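Local coordinates for glycogen synthase (Cyanobacterium sp. CLg1, PDB 6GNF), which belongs to the glycogen and starch synthase family of glycosyltransferases and holds adenosine-5'-diphosphate and a glycan between two α/β domains, at residues F167-N170 against L176-L179; T196-H201 against N256-G261. One frame throughout, in Å; residues are numbered along the deposited sequence.

Interaction 1 of 2, residues F167-N170 against L176-L179; sequences FVCN and LLPL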
# COMPACT_ATOMS: atom_id res chain seq x y z
N PHE A 167 -4.04 17.11 9.40
CA PHE A 167 -2.93 16.21 9.15
C PHE A 167 -3.46 14.81 8.85
O PHE A 167 -4.13 14.21 9.69
CB PHE A 167 -2.01 16.14 10.36
CG PHE A 167 -1.23 17.41 10.61
CD1 PHE A 167 -0.04 17.65 9.94
CD2 PHE A 167 -1.67 18.35 11.52
CE1 PHE A 167 0.68 18.81 10.16
CE2 PHE A 167 -0.96 19.51 11.75
CZ PHE A 167 0.22 19.73 11.08
N VAL A 168 -3.14 14.27 7.68
CA VAL A 168 -3.47 12.89 7.35
C VAL A 168 -2.23 12.02 7.54
O VAL A 168 -1.25 12.13 6.79
CB VAL A 168 -4.01 12.75 5.91
CG1 VAL A 168 -4.40 11.31 5.62
CG2 VAL A 168 -5.22 13.65 5.71
N CYS A 169 -2.25 11.21 8.59
CA CYS A 169 -1.15 10.34 8.96
C CYS A 169 -1.35 8.97 8.33
O CYS A 169 -2.30 8.26 8.67
CB CYS A 169 -1.09 10.20 10.47
SG CYS A 169 -1.13 11.82 11.30
N ASN A 170 -0.45 8.61 7.43
CA ASN A 170 -0.55 7.35 6.71
C ASN A 170 0.24 6.26 7.40
O ASN A 170 1.45 6.38 7.58
CB ASN A 170 -0.08 7.54 5.27
CG ASN A 170 -1.02 8.41 4.48
OD1 ASN A 170 -2.01 7.94 3.93
ND2 ASN A 170 -0.74 9.71 4.44
N LEU A 176 2.57 8.52 15.50
CA LEU A 176 2.86 9.33 16.69
C LEU A 176 2.58 10.83 16.49
O LEU A 176 2.58 11.60 17.44
CB LEU A 176 4.31 9.17 17.14
CG LEU A 176 4.80 7.78 17.53
CD1 LEU A 176 6.29 7.85 17.81
CD2 LEU A 176 4.06 7.24 18.74
N LEU A 177 2.35 11.25 15.26
CA LEU A 177 2.12 12.67 14.98
C LEU A 177 1.00 13.31 15.84
O LEU A 177 1.13 14.45 16.29
CB LEU A 177 1.85 12.90 13.49
CG LEU A 177 1.63 14.35 13.05
CD1 LEU A 177 2.18 14.58 11.65
CD2 LEU A 177 0.15 14.72 13.11
N PRO A 178 -0.11 12.58 16.06
CA PRO A 178 -1.16 13.14 16.92
C PRO A 178 -0.70 13.37 18.36
O PRO A 178 -1.16 14.32 19.00
CB PRO A 178 -2.25 12.08 16.87
CG PRO A 178 -2.04 11.37 15.58
CD PRO A 178 -0.55 11.35 15.39
N LEU A 179 0.22 12.54 18.85
CA LEU A 179 0.74 12.71 20.20
C LEU A 179 1.64 13.94 20.26
O LEU A 179 1.53 14.74 21.19
CB LEU A 179 1.51 11.47 20.68
CG LEU A 179 0.64 10.27 21.07
CD1 LEU A 179 -0.02 9.63 19.87
CD2 LEU A 179 1.47 9.23 21.81

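Interaction 2 of 2, residues T196-H201 against N256-G261; sequences TVMLLH and NWLKAG. With AC1 (4,6-dideoxy-4-{[(1S,4R,5S,6S)-4,5,6-trihydroxy-3-(hydroxymethyl)cyclohex-2-en-1-yl]amino}-alpha-D-glucopyranose), chain D.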
# COMPACT_ATOMS: atom_id res chain seq x y z
N THR A 196 -6.36 15.70 13.21
CA THR A 196 -5.57 14.59 12.70
C THR A 196 -6.47 13.46 12.25
O THR A 196 -7.46 13.13 12.92
CB THR A 196 -4.58 14.03 13.74
OG1 THR A 196 -5.31 13.59 14.88
CG2 THR A 196 -3.62 15.10 14.17
N VAL A 197 -6.10 12.86 11.13
CA VAL A 197 -6.79 11.70 10.62
C VAL A 197 -5.77 10.58 10.46
O VAL A 197 -4.75 10.77 9.79
CB VAL A 197 -7.46 12.00 9.27
CG1 VAL A 197 -7.98 10.73 8.61
CG2 VAL A 197 -8.59 13.00 9.46
N MET A 198 -6.06 9.44 11.06
CA MET A 198 -5.23 8.26 10.95
C MET A 198 -5.75 7.49 9.74
O MET A 198 -6.88 7.02 9.74
CB MET A 198 -5.36 7.45 12.24
CG MET A 198 -4.24 6.47 12.52
SD MET A 198 -2.66 7.33 12.78
CE MET A 198 -1.71 6.45 11.53
N LEU A 199 -4.97 7.45 8.66
CA LEU A 199 -5.35 6.69 7.48
C LEU A 199 -4.57 5.39 7.46
O LEU A 199 -3.36 5.38 7.24
CB LEU A 199 -5.10 7.48 6.20
CG LEU A 199 -5.51 6.79 4.89
CD1 LEU A 199 -6.93 6.26 4.95
CD2 LEU A 199 -5.36 7.73 3.71
N LEU A 200 -5.29 4.30 7.69
CA LEU A 200 -4.68 2.98 7.80
C LEU A 200 -4.69 2.29 6.45
O LEU A 200 -5.74 2.17 5.82
CB LEU A 200 -5.46 2.15 8.82
CG LEU A 200 -5.09 0.67 8.90
CD1 LEU A 200 -3.70 0.50 9.49
CD2 LEU A 200 -6.13 -0.10 9.71
N HIS A 201 -3.51 1.87 5.99
CA HIS A 201 -3.40 1.11 4.74
C HIS A 201 -3.18 -0.37 4.97
O HIS A 201 -3.49 -1.15 4.10
CB HIS A 201 -2.26 1.66 3.88
CG HIS A 201 -2.42 3.09 3.51
ND1 HIS A 201 -2.88 3.48 2.27
CD2 HIS A 201 -2.20 4.23 4.21
CE1 HIS A 201 -2.93 4.80 2.23
NE2 HIS A 201 -2.52 5.28 3.39
N ASN A 256 3.17 -0.01 21.03
CA ASN A 256 2.43 -0.16 19.78
C ASN A 256 2.01 1.23 19.32
O ASN A 256 1.05 1.80 19.84
CB ASN A 256 1.20 -1.05 20.00
CG ASN A 256 0.48 -1.39 18.71
OD1 ASN A 256 0.20 -0.53 17.88
ND2 ASN A 256 0.18 -2.67 18.52
N TRP A 257 2.71 1.76 18.32
CA TRP A 257 2.50 3.13 17.85
C TRP A 257 1.12 3.32 17.25
O TRP A 257 0.47 4.34 17.50
CB TRP A 257 3.53 3.49 16.78
CG TRP A 257 4.92 3.75 17.25
CD1 TRP A 257 5.47 3.42 18.45
CD2 TRP A 257 5.96 4.36 16.49
NE1 TRP A 257 6.79 3.82 18.50
CE2 TRP A 257 7.11 4.39 17.29
CE3 TRP A 257 6.03 4.89 15.20
CZ2 TRP A 257 8.31 4.94 16.85
CZ3 TRP A 257 7.23 5.43 14.76
CH2 TRP A 257 8.35 5.46 15.59
N LEU A 258 0.68 2.36 16.45
CA LEU A 258 -0.59 2.49 15.74
C LEU A 258 -1.75 2.56 16.72
O LEU A 258 -2.72 3.27 16.48
CB LEU A 258 -0.80 1.33 14.78
CG LEU A 258 -2.03 1.44 13.88
CD1 LEU A 258 -1.96 2.68 13.02
CD2 LEU A 258 -2.14 0.20 13.01
N LYS A 259 -1.67 1.77 17.78
CA LYS A 259 -2.65 1.82 18.86
C LYS A 259 -2.74 3.24 19.43
O LYS A 259 -3.82 3.79 19.53
CB LYS A 259 -2.27 0.85 19.97
CG LYS A 259 -3.16 0.92 21.21
CD LYS A 259 -2.92 -0.28 22.11
CE LYS A 259 -3.60 -0.12 23.47
NZ LYS A 259 -2.96 0.92 24.31
N ALA A 260 -1.59 3.81 19.78
CA ALA A 260 -1.54 5.17 20.31
C ALA A 260 -2.11 6.18 19.31
O ALA A 260 -2.79 7.12 19.69
CB ALA A 260 -0.11 5.56 20.68
N GLY A 261 -1.81 5.97 18.03
CA GLY A 261 -2.34 6.82 16.96
C GLY A 261 -3.85 6.75 16.87
O GLY A 261 -4.53 7.78 16.72
C1 AC1 D . 4.06 -0.56 3.19
O2 AC1 D . 2.82 0.48 5.01
C2 AC1 D . 2.76 0.12 3.61
C4A AC1 D . -3.45 -1.30 -0.06
C3 AC1 D . 1.54 -0.76 3.33
O3 AC1 D . 0.38 0.04 3.59
C4 AC1 D . 1.54 -1.29 1.88
N4A AC1 D . 0.38 -2.15 1.54
C5 AC1 D . 2.87 -2.02 1.68
O5 AC1 D . 3.95 -1.11 1.87
C6 AC1 D . 3.02 -2.63 0.29
C1B AC1 D . -1.03 -1.76 1.64
C2B AC1 D . -2.05 -2.89 1.29
O2B AC1 D . -1.45 -4.16 1.08
C3B AC1 D . -2.88 -2.69 0.04
O3B AC1 D . -3.97 -3.60 0.05
O4 AC1 D . -4.02 -1.19 -1.37
C5B AC1 D . -2.37 -0.26 0.15
C7B AC1 D . -1.28 -0.49 0.86
C6B AC1 D . -2.58 1.09 -0.44
O6B AC1 D . -3.79 1.61 0.11

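Interaction 1 of 2, residues F167-N170 against L176-L179
The F167 ring, the one flat side chain in this contact, meets L177 obliquely: methyl CD2 of L177 approaches the root of the ring, 3.9 Å from CG of F167, while CD1 of L177 reaches ring atom CD1. F191 meets the same ring edge-to-face. Methyl CD2 of L177 is shared along the strand, lying 3.8 Å from CB of F167 and 3.7 Å from SG of C169. L177 reaches across because its CG stands anti to the backbone N (chi1 -178°), and its side chain crosses that of F167 at roughly a right angle. SG of C169 in turn rests against CD of P178 at 4.2 Å. No hydrogen bond joins the two segments; the contact is made by carbon and sulfur alone. Alternation along the strand turns F167 and C169 to the helix, whereas V168 points the other way, towards L199 and strand 23-27. Helix 177-186 is the crossover of a β-α-β unit, and this contact lays its first turn on strand 166-170, with L177 also touching V27 of strand 23-27 and both L177 and P178 reaching T196 of strand 195-200.

Interaction 2 of 2, residues T196-H201 against N256-G261
Strand 195-200 of the mixed central sheet leads toward the glycan pocket, and helix 257-264 packs on one of its faces, so the contact belongs to the α/β layering of a Rossmann-like domain. The axes of strand 196-200 and helix 257-261 pass 10.2 Å apart at 138° between their directions. L258 divides its two methyls between two strand residues: CD1 lies 4.1 Å from CE of M198, and CD2 lies 3.9 Å from CD1 of L200, whose side chain it crosses nearly at right angles. M198 is bent at both chi2 and chi3, a course that lays SD 4.2 Å from CA of G261 and still brings CE to L258. The sulfur thus lies directly against the backbone of G261, which has no side chain. The helix begins with N256 as its N-cap: OD1 accepts from N of K259 at 3.0 Å, with the donor well above the carbonyl plane. Next along the chain from L200, H201 turns to the hydroxymethyl group on the cyclohexene ring of AC1, where ND1 and O6B are hydrogen-bonded at 3.0 Å, almost straight (174°) and in the plane of the imidazole. AC1 is also bonded by D171. NE2 of H201 has a partner of its own on the neighbouring strand. With both nitrogens bonded, the rotation of the imidazole beside the ligand is fixed, while the seam between strand and helix is held by apolar contact alone.

Interactions 1 and 2 lie side by side on one sheet, their centres about 7 Å apart, because strands 166-170 and 195-200 are parallel neighbours. Backbone pairing joins them directly, with O of C169 lying 2.8 Å from N of L199, a probable hydrogen bond. A second tie, also a probable hydrogen bond, runs between side chains: OD1 of N170 stands 2.8 Å from NE2 of H201, so the strand of interaction 1 supplies a second-shell partner to the histidine that meets AC1 in interaction 2. The helix contact of interaction 1 lies farther from the ligand, with the side chain of C169 about 12 Å from AC1, whereas interaction 2 extends to the glycan pocket itself.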